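Local coordinates for protein beta-phosphoglucomutase (Bacteroides vulgatus, PDB 3DV9) that probably isomerises beta-glucose 1-phosphate to glucose 6-phosphate as a magnesium-binding phosphoglucomutase of the HAD superfamily, at residues A25-M30 against A185-N190; P127-G132 against N153-A158. All blocks are in the same frame, centred on the assembly; numbering follows the deposited sequence. Where two conformers were deposited one is given.

Interaction 1: residues A25-M30 against A185-N190; sequences AVLFDM and ALVIEN. With MG (magnesium ion), chain B; PO4 (phosphate ion), chain C.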
loop_
_atom_site.group_PDB
_atom_site.type_symbol
_atom_site.label_atom_id
_atom_site.label_comp_id
_atom_site.label_asym_id
_atom_site.label_seq_id
_atom_site.Cartn_x
_atom_site.Cartn_y
_atom_site.Cartn_z
ATOM N N ALA A 25 -3.888 15.687 0.429
ATOM C CA ALA A 25 -4.373 14.308 0.423
ATOM C C ALA A 25 -3.323 13.357 0.989
ATOM O O ALA A 25 -2.115 13.571 0.834
ATOM C CB ALA A 25 -4.714 13.880 -1.060
ATOM N N VAL A 26 -3.797 12.267 1.585
ATOM C CA VAL A 26 -2.904 11.215 2.103
ATOM C C VAL A 26 -3.466 9.889 1.601
ATOM O O VAL A 26 -4.602 9.514 1.921
ATOM C CB VAL A 26 -2.739 11.219 3.663
ATOM C CG1 VAL A 26 -1.629 10.190 4.098
ATOM C CG2 VAL A 26 -2.384 12.621 4.195
ATOM N N LEU A 27 -2.660 9.218 0.774
ATOM C CA LEU A 27 -3.050 8.010 0.052
ATOM C C LEU A 27 -2.526 6.821 0.802
ATOM O O LEU A 27 -1.315 6.591 0.838
ATOM C CB LEU A 27 -2.437 8.012 -1.372
ATOM C CG LEU A 27 -3.167 8.864 -2.405
ATOM C CD1 LEU A 27 -3.913 10.056 -1.885
ATOM C CD2 LEU A 27 -2.257 9.182 -3.635
ATOM N N PHE A 28 -3.429 6.066 1.427
ATOM C CA PHE A 28 -3.036 4.903 2.249
ATOM C C PHE A 28 -3.156 3.594 1.527
ATOM O O PHE A 28 -4.244 3.204 1.038
ATOM C CB PHE A 28 -3.926 4.803 3.478
ATOM C CG PHE A 28 -3.658 5.838 4.503
ATOM C CD1 PHE A 28 -2.819 5.531 5.585
ATOM C CD2 PHE A 28 -4.234 7.103 4.414
ATOM C CE1 PHE A 28 -2.546 6.486 6.584
ATOM C CE2 PHE A 28 -3.962 8.088 5.402
ATOM C CZ PHE A 28 -3.140 7.768 6.490
ATOM N N ASP A 29 -2.061 2.840 1.529
ATOM C CA ASP A 29 -2.234 1.441 1.236
ATOM C C ASP A 29 -3.187 0.761 2.268
ATOM O O ASP A 29 -3.328 1.234 3.411
ATOM C CB ASP A 29 -0.863 0.771 1.259
ATOM C CG ASP A 29 -0.942 -0.673 0.990
ATOM O OD1 ASP A 29 -1.573 -1.034 -0.032
ATOM O OD2 ASP A 29 -0.417 -1.442 1.814
HETATM N N MSE A 30 -3.870 -0.330 1.881
HETATM C CA MSE A 30 -4.732 -1.009 2.864
HETATM C C MSE A 30 -4.061 -2.131 3.700
HETATM O O MSE A 30 -3.928 -2.048 4.916
HETATM C CB MSE A 30 -6.007 -1.551 2.207
HETATM C CG MSE A 30 -6.987 -2.050 3.282
HETATM SE SE MSE A 30 -8.629 -2.672 2.487
HETATM C CE MSE A 30 -7.909 -4.289 1.624
ATOM N N ALA A 185 0.129 15.354 -2.312
ATOM C CA ALA A 185 -0.188 14.082 -1.666
ATOM C C ALA A 185 1.030 13.415 -0.997
ATOM O O ALA A 185 2.188 13.770 -1.274
ATOM C CB ALA A 185 -0.845 13.121 -2.676
ATOM N N LEU A 186 0.723 12.493 -0.067
ATOM C CA LEU A 186 1.702 11.554 0.501
ATOM C C LEU A 186 1.205 10.130 0.199
ATOM O O LEU A 186 0.007 9.882 0.184
ATOM C CB LEU A 186 1.761 11.697 2.035
ATOM C CG LEU A 186 2.544 12.791 2.759
ATOM C CD1 LEU A 186 2.343 14.127 2.164
ATOM C CD2 LEU A 186 2.223 12.774 4.256
ATOM N N VAL A 187 2.127 9.202 -0.028
ATOM C CA VAL A 187 1.779 7.786 -0.123
ATOM C C VAL A 187 2.270 7.125 1.170
ATOM O O VAL A 187 3.397 7.348 1.591
ATOM C CB VAL A 187 2.436 7.115 -1.352
ATOM C CG1 VAL A 187 2.366 5.566 -1.253
ATOM C CG2 VAL A 187 1.785 7.625 -2.658
ATOM N N ILE A 188 1.394 6.355 1.791
ATOM C CA ILE A 188 1.768 5.580 3.019
ATOM C C ILE A 188 1.743 4.102 2.646
ATOM O O ILE A 188 0.676 3.519 2.428
ATOM C CB ILE A 188 0.803 5.867 4.181
ATOM C CG1 ILE A 188 0.553 7.376 4.359
ATOM C CG2 ILE A 188 1.339 5.204 5.481
ATOM C CD1 ILE A 188 1.863 8.166 4.613
ATOM N N GLU A 189 2.938 3.499 2.596
ATOM C CA GLU A 189 3.125 2.145 2.083
ATOM C C GLU A 189 3.920 1.269 3.056
ATOM O O GLU A 189 4.757 1.789 3.819
ATOM C CB GLU A 189 3.819 2.209 0.718
ATOM C CG GLU A 189 2.775 2.184 -0.392
ATOM C CD GLU A 189 2.176 0.745 -0.635
ATOM O OE1 GLU A 189 2.483 -0.217 0.138
ATOM O OE2 GLU A 189 1.381 0.583 -1.594
ATOM N N ASN A 190 3.730 -0.058 2.964
ATOM C CA ASN A 190 4.489 -0.963 3.870
ATOM C C ASN A 190 5.267 -2.046 3.117
ATOM O O ASN A 190 5.943 -2.840 3.763
ATOM C CB ASN A 190 3.540 -1.658 4.862
ATOM C CG ASN A 190 2.608 -2.637 4.157
ATOM O OD1 ASN A 190 2.002 -2.294 3.148
ATOM N ND2 ASN A 190 2.573 -3.864 4.613
HETATM MG MG MG B . 0.484 -3.398 1.851
HETATM P P PO4 C . -2.046 -3.951 -0.481
HETATM O O1 PO4 C . -3.179 -3.113 0.076
HETATM O O2 PO4 C . -0.930 -4.087 0.517
HETATM O O3 PO4 C . -1.505 -3.332 -1.772
HETATM O O4 PO4 C . -2.519 -5.348 -0.862
HETATM O O HOH W 1 -0.520 -4.090 0.135
HETATM O O HOH W 2 1.693 -2.675 -0.091
#
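I188, D29 and L27 carry this contact between two parallel strands. I188 lies on the same face of the sheet as V26 and F28. Its CG1 sits over one face of the F28 ring, 4.2 Å from the ring centroid and offset toward the rim, a CH-pi contact. I188 CG1 also meets V26 CG1 at 3.6 Å. The first torsion of I188 (chi1 -47°) sets CG1 beside its own backbone N, where it can reach both neighbours.

L27 points to the other face, with A185 and V187. L27 CD2 meets A185 CB at 4.3 Å, and L27 CB faces V187 CG2. Its N and O both bond to strand 185-189: L27 N donates to L186 O at 2.8 Å, and I188 N donates to L27 O at 2.9 Å. D29 N to I188 O continues the ladder. These are the central strands of the Rossmann-like HAD fold, and the metal site lies at their C-terminal ends.

D29 begins a DxDx(T/V) sequence consistent with the HAD motif. CG lies anti to the backbone N (chi1 179°), which carries the carboxylate toward the metal. D29 OD2 and N190 OD1 are 2.9 Å apart because both bind the magnesium ion. The carboxylate and amide planes are only 19° apart. D31 and E65 complete the protein ligands. D29 OD1 and E189 OE2 approach to 3.7 Å, and K165 forms salt bridges with both. Y171 OH also hydrogen-bonds E189 OE2. E189 OE1 accepts the backbone N-H of N190 through its anti lone pair, a bond likely to help position the metal-binding asparagine.

Interaction 2: residues P127-G132 against N153-A158; sequences PMVVTG and NLMVTA. With PO4 (phosphate ion), chain C.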
loop_
_atom_site.group_PDB
_atom_site.type_symbol
_atom_site.label_atom_id
_atom_site.label_comp_id
_atom_site.label_asym_id
_atom_site.label_seq_id
_atom_site.Cartn_x
_atom_site.Cartn_y
_atom_site.Cartn_z
ATOM N N PRO A 127 -8.298 11.693 3.058
ATOM C CA PRO A 127 -7.677 10.387 3.076
ATOM C C PRO A 127 -8.217 9.567 1.888
ATOM O O PRO A 127 -9.388 9.708 1.520
ATOM C CB PRO A 127 -8.150 9.794 4.420
ATOM C CG PRO A 127 -8.835 10.913 5.167
ATOM C CD PRO A 127 -9.343 11.814 4.095
HETATM N N MSE A 128 -7.361 8.743 1.289
HETATM C CA MSE A 128 -7.800 7.837 0.216
HETATM C C MSE A 128 -7.208 6.471 0.509
HETATM O O MSE A 128 -6.162 6.372 1.165
HETATM C CB MSE A 128 -7.340 8.327 -1.178
HETATM C CG MSE A 128 -7.750 9.785 -1.493
HETATM SE SE MSE A 128 -7.311 10.249 -3.348
HETATM C CE MSE A 128 -8.464 8.943 -4.234
ATOM N N VAL A 129 -7.876 5.442 0.021
ATOM C CA VAL A 129 -7.343 4.059 0.098
ATOM C C VAL A 129 -6.937 3.617 -1.286
ATOM O O VAL A 129 -7.687 3.828 -2.241
ATOM C CB VAL A 129 -8.371 3.060 0.658
ATOM C CG1 VAL A 129 -7.732 1.661 0.747
ATOM C CG2 VAL A 129 -8.831 3.494 1.983
ATOM N N VAL A 130 -5.745 3.007 -1.394
ATOM C CA VAL A 130 -5.215 2.487 -2.668
ATOM C C VAL A 130 -4.714 1.046 -2.490
ATOM O O VAL A 130 -3.672 0.810 -1.854
ATOM C CB VAL A 130 -4.062 3.340 -3.186
ATOM C CG1 VAL A 130 -3.548 2.757 -4.540
ATOM C CG2 VAL A 130 -4.468 4.812 -3.284
ATOM N N THR A 131 -5.432 0.088 -3.059
ATOM C CA THR A 131 -5.148 -1.320 -2.727
ATOM C C THR A 131 -5.148 -2.185 -3.955
ATOM O O THR A 131 -5.911 -1.935 -4.889
ATOM C CB THR A 131 -6.112 -1.855 -1.629
ATOM O OG1 THR A 131 -5.777 -3.213 -1.321
ATOM C CG2 THR A 131 -7.565 -1.773 -2.094
ATOM N N GLY A 132 -4.210 -3.134 -3.957
ATOM C CA GLY A 132 -4.119 -4.163 -4.975
ATOM C C GLY A 132 -5.055 -5.284 -4.598
ATOM O O GLY A 132 -5.142 -6.291 -5.305
ATOM N N ASN A 153 -15.901 7.363 -4.012
ATOM C CA ASN A 153 -15.352 8.029 -5.171
ATOM C C ASN A 153 -13.852 8.283 -4.977
ATOM O O ASN A 153 -13.150 8.629 -5.930
ATOM C CB ASN A 153 -16.152 9.300 -5.504
ATOM C CG ASN A 153 -16.228 10.262 -4.341
ATOM O OD1 ASN A 153 -16.768 9.918 -3.261
ATOM N ND2 ASN A 153 -15.716 11.492 -4.559
ATOM N N LEU A 154 -13.363 8.040 -3.753
ATOM C CA LEU A 154 -11.979 8.355 -3.381
ATOM C C LEU A 154 -11.197 7.119 -2.901
ATOM O O LEU A 154 -10.443 7.151 -1.912
ATOM C CB LEU A 154 -11.945 9.476 -2.342
ATOM C CG LEU A 154 -12.651 10.772 -2.763
ATOM C CD1 LEU A 154 -12.643 11.754 -1.611
ATOM C CD2 LEU A 154 -11.992 11.367 -4.008
HETATM N N MSE A 155 -11.384 6.047 -3.661
HETATM C CA MSE A 155 -10.730 4.778 -3.390
HETATM C C MSE A 155 -10.274 4.145 -4.684
HETATM O O MSE A 155 -10.887 4.326 -5.732
HETATM C CB MSE A 155 -11.677 3.823 -2.685
HETATM C CG MSE A 155 -11.748 4.012 -1.192
HETATM SE SE MSE A 155 -13.209 2.949 -0.536
HETATM C CE MSE A 155 -12.795 1.252 -1.420
ATOM N N VAL A 156 -9.186 3.394 -4.604
ATOM C CA VAL A 156 -8.653 2.717 -5.774
ATOM C C VAL A 156 -8.416 1.273 -5.346
ATOM O O VAL A 156 -7.703 1.011 -4.371
ATOM C CB VAL A 156 -7.347 3.383 -6.306
ATOM C CG1 VAL A 156 -6.737 2.574 -7.449
ATOM C CG2 VAL A 156 -7.592 4.839 -6.773
ATOM N N THR A 157 -9.058 0.356 -6.065
ATOM C CA THR A 157 -8.946 -1.063 -5.764
ATOM C C THR A 157 -8.553 -1.844 -7.017
ATOM O O THR A 157 -8.508 -1.286 -8.133
ATOM C CB THR A 157 -10.279 -1.628 -5.198
ATOM O OG1 THR A 157 -11.241 -1.741 -6.257
ATOM C CG2 THR A 157 -10.846 -0.749 -4.077
ATOM N N ALA A 158 -8.329 -3.147 -6.832
ATOM C CA ALA A 158 -7.935 -4.021 -7.921
ATOM C C ALA A 158 -8.825 -3.837 -9.152
ATOM O O ALA A 158 -8.332 -3.923 -10.274
ATOM C CB ALA A 158 -7.905 -5.478 -7.458
HETATM P P PO4 C . -2.046 -3.951 -0.481
HETATM O O1 PO4 C . -3.179 -3.113 0.076
HETATM O O2 PO4 C . -0.930 -4.087 0.517
HETATM O O3 PO4 C . -1.505 -3.332 -1.772
HETATM O O4 PO4 C . -2.519 -5.348 -0.862
HETATM O O HOH W 3 -11.463 7.818 0.433
#
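V156 O takes the N-H of T131, with T131 N at 2.8 Å from V156 O and tilted 23° out of the carbonyl plane. The CA-H of V130 meets the same oxygen, V130 CA to V156 O being 3.4 Å. One step back, V156 N donates to V129 O at 2.8 Å. Beyond this pair the ladder stops. V129 N is buried without a partner, and L154 O stays 3.6 Å from V129 N. L154 O is instead 2.6 Å from a water that also lies near P127 O. The bend at the end of M128 (chi3 62°) turns CE back against the L154 carbonyl, M128 CE lying 3.5 Å from L154 O.

This is the edge of the parallel HAD sheet, where the short strand 155-156 lies beside strand 126-130. V130 and V156 share the face covered by helix 169-178. V129 and M155 share the other, where V129 CB meets M155 CG and helix 139-145 covers M155.

T131 follows its strand, at a place consistent with the phosphate-binding threonine or serine of HAD motif II. T131 CG2 meets T157 CG2 at 4.0 Å, the two side chains crossing at a slant. T131 OG1 accepts the N-H of S133 and lies 3.0 Å from O1 of the phosphate ion. With an alanine here, S133 N would probably be left without its acceptor, the phosphate without the hydroxyl beside O1, and T157 without its methyl neighbour. G132 N reaches phosphate O3 by a weak bond.

How the interactions relate
Interactions 1 and 2 belong to one sheet, and their centres are 10 Å apart. Strands 25-29 and 126-130 are direct neighbours. F28 joins the two contacts: F28 N lies 2.8 Å from M128 O and F28 O lies 2.9 Å from V130 N, both probable hydrogen bonds. L27 CD1 packs against M128 SE at 3.7 Å. Both contacts lead to the phosphate ion, probably from the crystallisation liquor. Interaction 1 brings two of the magnesium ligands, D29 and N190, and interaction 2 brings T131 and G132. K165 ties them together, since its NZ reaches D29 OD1, E189 OE2, V130 O and the phosphate.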